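Local coordinates for UDP-galactopyranose mutase (PDB 3HDQ), which probably interconverts UDP-galactopyranose and UDP-galactofuranose, using a bound FAD cofactor, at residues A[52-64]-A[230-244]. Numbering follows the deposited sequence.
With FAD (flavin-adenine dinucleotide), chain L.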
loop_
_atom_site.group_PDB
_atom_site.type_symbol
_atom_site.label_atom_id
_atom_site.label_comp_id
_atom_site.label_asym_id
_atom_site.label_seq_id
_atom_site.Cartn_x
_atom_site.Cartn_y
_atom_site.Cartn_z
ATOM N N GLY A 52 25.540 2.233 5.450
ATOM C CA GLY A 52 25.889 3.356 4.599
ATOM C C GLY A 52 26.030 3.014 3.124
ATOM O O GLY A 52 26.564 3.799 2.342
ATOM N N GLN A 53 25.544 1.842 2.740
ATOM C CA GLN A 53 25.572 1.429 1.345
ATOM C C GLN A 53 24.336 1.907 0.626
ATOM O O GLN A 53 23.236 1.832 1.164
ATOM C CB GLN A 53 25.635 -0.082 1.245
ATOM C CG GLN A 53 26.808 -0.683 1.972
ATOM C CD GLN A 53 28.115 -0.288 1.339
ATOM O OE1 GLN A 53 28.307 -0.452 0.131
ATOM N NE2 GLN A 53 29.018 0.257 2.139
ATOM N N ARG A 54 24.513 2.386 -0.595
ATOM C CA ARG A 54 23.384 2.780 -1.423
ATOM C C ARG A 54 22.720 1.567 -2.053
ATOM O O ARG A 54 23.373 0.745 -2.698
ATOM C CB ARG A 54 23.833 3.753 -2.508
ATOM C CG ARG A 54 24.048 5.158 -1.989
ATOM C CD ARG A 54 24.977 5.929 -2.893
ATOM N NE ARG A 54 24.314 6.408 -4.098
ATOM C CZ ARG A 54 24.960 6.761 -5.201
ATOM N NH1 ARG A 54 26.285 6.675 -5.249
ATOM N NH2 ARG A 54 24.284 7.192 -6.256
ATOM N N VAL A 55 21.413 1.464 -1.875
ATOM C CA VAL A 55 20.696 0.290 -2.326
ATOM C C VAL A 55 19.591 0.627 -3.325
ATOM O O VAL A 55 18.817 1.550 -3.118
ATOM C CB VAL A 55 20.118 -0.478 -1.116
ATOM C CG1 VAL A 55 19.351 -1.707 -1.571
ATOM C CG2 VAL A 55 21.251 -0.864 -0.165
ATOM N N LEU A 56 19.545 -0.107 -4.431
ATOM C CA LEU A 56 18.376 -0.093 -5.282
ATOM C C LEU A 56 17.740 -1.457 -5.133
ATOM O O LEU A 56 18.379 -2.480 -5.417
ATOM C CB LEU A 56 18.735 0.162 -6.750
ATOM C CG LEU A 56 17.535 0.099 -7.701
ATOM C CD1 LEU A 56 16.548 1.213 -7.389
ATOM C CD2 LEU A 56 17.968 0.157 -9.162
ATOM N N ILE A 57 16.500 -1.481 -4.653
ATOM C CA ILE A 57 15.792 -2.745 -4.527
ATOM C C ILE A 57 14.675 -2.789 -5.553
ATOM O O ILE A 57 13.895 -1.850 -5.685
ATOM C CB ILE A 57 15.269 -3.007 -3.086
ATOM C CG1 ILE A 57 14.772 -4.455 -2.960
ATOM C CG2 ILE A 57 14.171 -2.018 -2.711
ATOM C CD1 ILE A 57 14.509 -4.919 -1.513
ATOM N N VAL A 58 14.614 -3.879 -6.299
ATOM C CA VAL A 58 13.667 -3.964 -7.389
ATOM C C VAL A 58 12.771 -5.197 -7.237
ATOM O O VAL A 58 13.190 -6.223 -6.701
ATOM C CB VAL A 58 14.415 -3.948 -8.735
ATOM C CG1 VAL A 58 15.087 -5.293 -9.003
ATOM C CG2 VAL A 58 13.480 -3.580 -9.863
ATOM N N ASP A 59 11.522 -5.087 -7.678
ATOM C CA ASP A 59 10.653 -6.258 -7.755
ATOM C C ASP A 59 9.756 -6.117 -8.969
ATOM O O ASP A 59 9.281 -5.022 -9.281
ATOM C CB ASP A 59 9.823 -6.409 -6.471
ATOM C CG ASP A 59 9.320 -7.841 -6.249
ATOM O OD1 ASP A 59 8.560 -8.369 -7.096
ATOM O OD2 ASP A 59 9.672 -8.430 -5.208
ATOM N N ARG A 60 9.520 -7.219 -9.665
ATOM C CA ARG A 60 8.649 -7.173 -10.830
ATOM C C ARG A 60 7.197 -7.028 -10.408
ATOM O O ARG A 60 6.356 -6.628 -11.213
ATOM C CB ARG A 60 8.825 -8.428 -11.691
ATOM C CG ARG A 60 7.981 -9.608 -11.244
ATOM C CD ARG A 60 8.782 -10.905 -11.236
ATOM N NE ARG A 60 9.203 -11.321 -12.572
ATOM C CZ ARG A 60 9.941 -12.406 -12.820
ATOM N NH1 ARG A 60 10.333 -13.197 -11.824
ATOM N NH2 ARG A 60 10.290 -12.701 -14.068
ATOM N N ARG A 61 6.890 -7.361 -9.153
ATOM C CA ARG A 61 5.527 -7.157 -8.651
ATOM C C ARG A 61 5.300 -5.675 -8.367
ATOM O O ARG A 61 6.263 -4.917 -8.279
ATOM C CB ARG A 61 5.265 -8.020 -7.415
ATOM C CG ARG A 61 5.078 -9.484 -7.760
ATOM C CD ARG A 61 5.194 -10.362 -6.536
ATOM N NE ARG A 61 4.783 -11.730 -6.845
ATOM C CZ ARG A 61 5.071 -12.784 -6.093
ATOM N NH1 ARG A 61 5.773 -12.632 -4.981
ATOM N NH2 ARG A 61 4.664 -13.994 -6.460
ATOM N N PRO A 62 4.034 -5.248 -8.255
ATOM C CA PRO A 62 3.784 -3.815 -8.048
ATOM C C PRO A 62 3.773 -3.451 -6.577
ATOM O O PRO A 62 3.340 -2.358 -6.238
ATOM C CB PRO A 62 2.372 -3.604 -8.612
ATOM C CG PRO A 62 1.796 -5.014 -8.844
ATOM C CD PRO A 62 2.785 -6.021 -8.339
ATOM N N HIS A 63 4.240 -4.346 -5.714
ATOM C CA HIS A 63 4.229 -4.092 -4.277
ATOM C C HIS A 63 5.461 -4.723 -3.642
ATOM O O HIS A 63 6.097 -5.569 -4.257
ATOM C CB HIS A 63 2.976 -4.703 -3.658
ATOM C CG HIS A 63 2.908 -6.190 -3.815
ATOM N ND1 HIS A 63 3.753 -7.044 -3.143
ATOM C CD2 HIS A 63 2.114 -6.973 -4.587
ATOM C CE1 HIS A 63 3.479 -8.292 -3.486
ATOM N NE2 HIS A 63 2.489 -8.275 -4.360
ATOM N N ILE A 64 5.786 -4.318 -2.416
ATOM C CA ILE A 64 6.896 -4.905 -1.674
ATOM C C ILE A 64 6.435 -6.147 -0.890
ATOM O O ILE A 64 5.256 -6.516 -0.932
ATOM C CB ILE A 64 7.525 -3.880 -0.694
ATOM C CG1 ILE A 64 6.489 -3.431 0.347
ATOM C CG2 ILE A 64 8.069 -2.680 -1.464
ATOM C CD1 ILE A 64 6.998 -2.443 1.376
ATOM N N LEU A 230 12.237 -0.786 4.746
ATOM C CA LEU A 230 12.772 -0.177 3.532
ATOM C C LEU A 230 12.736 1.353 3.592
ATOM O O LEU A 230 12.865 2.017 2.567
ATOM C CB LEU A 230 11.989 -0.674 2.311
ATOM C CG LEU A 230 11.877 -2.194 2.129
ATOM C CD1 LEU A 230 11.071 -2.530 0.880
ATOM C CD2 LEU A 230 13.249 -2.806 2.047
ATOM N N SER A 231 12.576 1.909 4.789
ATOM C CA SER A 231 12.377 3.352 4.933
ATOM C C SER A 231 13.647 4.202 4.845
ATOM O O SER A 231 13.565 5.402 4.577
ATOM C CB SER A 231 11.648 3.671 6.247
ATOM O OG SER A 231 12.448 3.300 7.351
ATOM N N SER A 232 14.805 3.598 5.102
ATOM C CA SER A 232 16.071 4.331 5.083
ATOM C C SER A 232 16.233 5.190 3.827
ATOM O O SER A 232 15.835 4.788 2.733
ATOM C CB SER A 232 17.262 3.376 5.193
ATOM O OG SER A 232 18.467 4.024 4.799
ATOM N N PRO A 233 16.826 6.377 3.987
ATOM C CA PRO A 233 17.202 7.257 2.867
ATOM C C PRO A 233 18.118 6.575 1.839
ATOM O O PRO A 233 18.070 6.942 0.673
ATOM C CB PRO A 233 17.944 8.404 3.554
ATOM C CG PRO A 233 17.418 8.416 4.946
ATOM C CD PRO A 233 17.102 6.987 5.295
ATOM N N ASN A 234 18.916 5.600 2.266
ATOM C CA ASN A 234 19.807 4.856 1.367
ATOM C C ASN A 234 19.114 3.771 0.550
ATOM O O ASN A 234 19.762 3.034 -0.190
ATOM C CB ASN A 234 20.939 4.204 2.164
ATOM C CG ASN A 234 21.934 5.218 2.700
ATOM O OD1 ASN A 234 22.016 6.339 2.201
ATOM N ND2 ASN A 234 22.692 4.829 3.718
ATOM N N ILE A 235 17.804 3.639 0.694
ATOM C CA ILE A 235 17.099 2.583 -0.025
ATOM C C ILE A 235 16.149 3.161 -1.080
ATOM O O ILE A 235 15.215 3.888 -0.754
ATOM C CB ILE A 235 16.339 1.658 0.952
ATOM C CG1 ILE A 235 17.324 1.009 1.924
ATOM C CG2 ILE A 235 15.590 0.577 0.201
ATOM C CD1 ILE A 235 16.688 -0.036 2.836
ATOM N N LYS A 236 16.418 2.855 -2.346
ATOM C CA LYS A 236 15.541 3.240 -3.445
ATOM C C LYS A 236 14.720 2.024 -3.833
ATOM O O LYS A 236 15.268 0.932 -4.011
ATOM C CB LYS A 236 16.352 3.729 -4.652
ATOM C CG LYS A 236 17.348 4.839 -4.336
ATOM C CD LYS A 236 16.674 5.972 -3.594
ATOM C CE LYS A 236 17.634 6.613 -2.617
ATOM N NZ LYS A 236 16.949 7.521 -1.656
ATOM N N VAL A 237 13.410 2.205 -3.962
ATOM C CA VAL A 237 12.520 1.078 -4.207
ATOM C C VAL A 237 11.856 1.152 -5.576
ATOM O O VAL A 237 11.110 2.076 -5.863
ATOM C CB VAL A 237 11.437 1.001 -3.144
ATOM C CG1 VAL A 237 10.617 -0.271 -3.324
ATOM C CG2 VAL A 237 12.057 1.070 -1.756
ATOM N N MET A 238 12.120 0.155 -6.408
ATOM C CA MET A 238 11.626 0.141 -7.778
ATOM C C MET A 238 10.645 -1.016 -7.997
ATOM O O MET A 238 11.015 -2.193 -7.914
ATOM C CB MET A 238 12.808 0.020 -8.734
ATOM C CG MET A 238 12.546 0.506 -10.122
ATOM S SD MET A 238 14.079 0.620 -11.064
ATOM C CE MET A 238 13.416 1.456 -12.492
ATOM N N LEU A 239 9.391 -0.679 -8.271
ATOM C CA LEU A 239 8.355 -1.691 -8.415
ATOM C C LEU A 239 7.909 -1.849 -9.866
ATOM O O LEU A 239 8.206 -1.009 -10.711
ATOM C CB LEU A 239 7.169 -1.383 -7.481
ATOM C CG LEU A 239 7.556 -1.334 -5.991
ATOM C CD1 LEU A 239 6.361 -1.084 -5.096
ATOM C CD2 LEU A 239 8.256 -2.617 -5.579
ATOM N N ASN A 240 7.194 -2.933 -10.144
ATOM C CA ASN A 240 6.744 -3.234 -11.489
ATOM C C ASN A 240 7.926 -3.382 -12.452
ATOM O O ASN A 240 7.829 -3.046 -13.634
ATOM C CB ASN A 240 5.783 -2.151 -11.983
ATOM C CG ASN A 240 4.789 -2.687 -12.994
ATOM O OD1 ASN A 240 4.346 -3.830 -12.884
ATOM N ND2 ASN A 240 4.438 -1.871 -13.990
ATOM N N THR A 241 9.035 -3.903 -11.936
ATOM C CA THR A 241 10.299 -3.896 -12.669
ATOM C C THR A 241 11.102 -5.204 -12.588
ATOM O O THR A 241 11.659 -5.540 -11.554
ATOM C CB THR A 241 11.187 -2.737 -12.184
ATOM O OG1 THR A 241 10.471 -1.499 -12.304
ATOM C CG2 THR A 241 12.474 -2.672 -12.988
ATOM N N ASP A 242 11.161 -5.942 -13.691
ATOM C CA ASP A 242 12.076 -7.077 -13.795
ATOM C C ASP A 242 13.489 -6.521 -13.825
ATOM O O ASP A 242 13.761 -5.607 -14.601
ATOM C CB ASP A 242 11.801 -7.862 -15.081
ATOM C CG ASP A 242 12.453 -9.246 -15.080
ATOM O OD1 ASP A 242 13.698 -9.335 -15.017
ATOM O OD2 ASP A 242 11.707 -10.245 -15.151
ATOM N N TYR A 243 14.390 -7.050 -12.998
ATOM C CA TYR A 243 15.750 -6.509 -12.955
ATOM C C TYR A 243 16.348 -6.468 -14.352
ATOM O O TYR A 243 17.133 -5.575 -14.682
ATOM C CB TYR A 243 16.666 -7.284 -12.003
ATOM C CG TYR A 243 17.160 -8.611 -12.547
ATOM C CD1 TYR A 243 18.449 -8.750 -13.043
ATOM C CD2 TYR A 243 16.335 -9.727 -12.549
ATOM C CE1 TYR A 243 18.899 -9.976 -13.542
ATOM C CE2 TYR A 243 16.768 -10.947 -13.037
ATOM C CZ TYR A 243 18.049 -11.069 -13.535
ATOM O OH TYR A 243 18.465 -12.289 -14.019
ATOM N N ARG A 244 15.958 -7.421 -15.181
ATOM C CA ARG A 244 16.486 -7.480 -16.533
ATOM C C ARG A 244 16.109 -6.273 -17.396
ATOM O O ARG A 244 16.856 -5.900 -18.291
ATOM C CB ARG A 244 16.098 -8.796 -17.199
ATOM C CG ARG A 244 16.746 -9.991 -16.508
ATOM C CD ARG A 244 16.368 -11.304 -17.167
ATOM N NE ARG A 244 14.965 -11.649 -16.954
ATOM C CZ ARG A 244 14.549 -12.721 -16.286
ATOM N NH1 ARG A 244 15.438 -13.565 -15.763
ATOM N NH2 ARG A 244 13.247 -12.955 -16.149
HETATM P PA FAD L . 9.842 -14.230 -1.966
HETATM O O1A FAD L . 8.795 -13.795 -1.122
HETATM O O2A FAD L . 9.336 -15.150 -2.898
HETATM O O5B FAD L . 10.371 -12.967 -2.688
HETATM C C5B FAD L . 11.219 -12.978 -3.774
HETATM C C4B FAD L . 10.845 -11.815 -4.633
HETATM O O4B FAD L . 11.670 -11.757 -5.740
HETATM C C3B FAD L . 9.447 -12.018 -5.164
HETATM O O3B FAD L . 8.554 -11.053 -4.718
HETATM C C2B FAD L . 9.599 -11.931 -6.646
HETATM O O2B FAD L . 8.579 -11.172 -7.171
HETATM C C1B FAD L . 10.944 -11.288 -6.812
HETATM N N9A FAD L . 11.532 -11.601 -8.110
HETATM C C8A FAD L . 11.765 -12.799 -8.659
HETATM N N7A FAD L . 12.295 -12.650 -9.846
HETATM C C5A FAD L . 12.413 -11.354 -10.089
HETATM C C6A FAD L . 12.888 -10.625 -11.156
HETATM N N6A FAD L . 13.497 -11.206 -12.132
HETATM N N1A FAD L . 12.880 -9.277 -11.120
HETATM C C2A FAD L . 12.387 -8.636 -10.041
HETATM N N3A FAD L . 11.921 -9.352 -8.996
HETATM C C4A FAD L . 11.919 -10.682 -9.014
HETATM N N1 FAD L . 6.341 -19.041 6.069
HETATM C C2 FAD L . 6.162 -19.027 7.394
HETATM O O2 FAD L . 7.070 -18.821 8.142
HETATM N N3 FAD L . 4.931 -19.242 7.869
HETATM C C4 FAD L . 3.895 -19.463 7.024
HETATM O O4 FAD L . 2.799 -19.655 7.431
HETATM C C4X FAD L . 4.104 -19.487 5.695
HETATM N N5 FAD L . 3.067 -19.725 4.866
HETATM C C5X FAD L . 3.275 -19.745 3.535
HETATM C C6 FAD L . 2.210 -19.975 2.698
HETATM C C7 FAD L . 2.406 -19.995 1.346
HETATM C C7M FAD L . 1.276 -20.248 0.436
HETATM C C8 FAD L . 3.650 -19.772 0.830
HETATM C C8M FAD L . 3.810 -19.814 -0.643
HETATM C C9 FAD L . 4.716 -19.532 1.672
HETATM C C9A FAD L . 4.539 -19.523 3.033
HETATM N N10 FAD L . 5.579 -19.279 3.883
HETATM C C10 FAD L . 5.343 -19.272 5.211
HETATM C "C1'" FAD L . 6.975 -19.152 3.394
HETATM C "C2'" FAD L . 7.363 -17.736 3.038
HETATM O "O2'" FAD L . 6.530 -17.358 2.002
HETATM C "C3'" FAD L . 8.805 -17.609 2.558
HETATM O "O3'" FAD L . 9.747 -17.908 3.490
HETATM C "C4'" FAD L . 9.161 -16.182 2.354
HETATM O "O4'" FAD L . 7.958 -15.561 2.020
HETATM C "C5'" FAD L . 10.201 -16.114 1.276
HETATM O "O5'" FAD L . 10.952 -14.958 1.249
HETATM P P FAD L . 11.858 -14.687 0.020
HETATM O O1P FAD L . 12.337 -13.362 0.080
HETATM O O2P FAD L . 12.946 -15.585 0.105
HETATM O O3P FAD L . 11.027 -14.971 -1.270
#
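Arg60 and Asp242 reach out side by side, pointing the same way, at the adenine end of FAD. Arg60 NH2 forms a salt bridge of 3.0 Å to Asp242 OD2, with the guanidinium and carboxylate planes 88° apart. The chain of Arg60 bends at chi2 and chi3, which lays one face of its guanidinium against the adenine, toward FAD C6A. Asp242 OD1 takes the backbone N of Arg244 in an Asx turn and a weak bond from FAD N6A. The N of Tyr243 donates to FAD N1A at 3.3 Å, and the Tyr243 ring turns its edge to the adenine.

Strands 55-58 and 235-239 run parallel here, in the Rossmann-type sheet of the FAD domain. Strand 235-239 is an edge strand of this sheet within the chain, and an antiparallel ladder carries the sheet into the second subunit. Ile57 is bonded through both its backbone N and its backbone O: N donates to Lys236 O, and O accepts from Met238 N. On one face Ile57 CG2 lies 3.9 Å from Val237 CG2. Ile64 and Leu230 meet tip to tip nearby. On the other face the Val58 and Thr241 side chains cross at about a right angle; CG2 of Val58, placed anti to the backbone N, comes 3.4 Å from Thr241 CB.

Asp59 holds the adenosine ribose. Asp59 OD1 accepts from FAD O2B at 2.8 Å and Asp59 OD2 from FAD O3B at 2.9 Å. OD1 also takes the N of Arg61 on its anti lone pair. An alanine here would be likely to leave both ribose hydroxyls without their carboxylate acceptor and undo the Asx turn. The Asp59 backbone O accepts from Thr241 N.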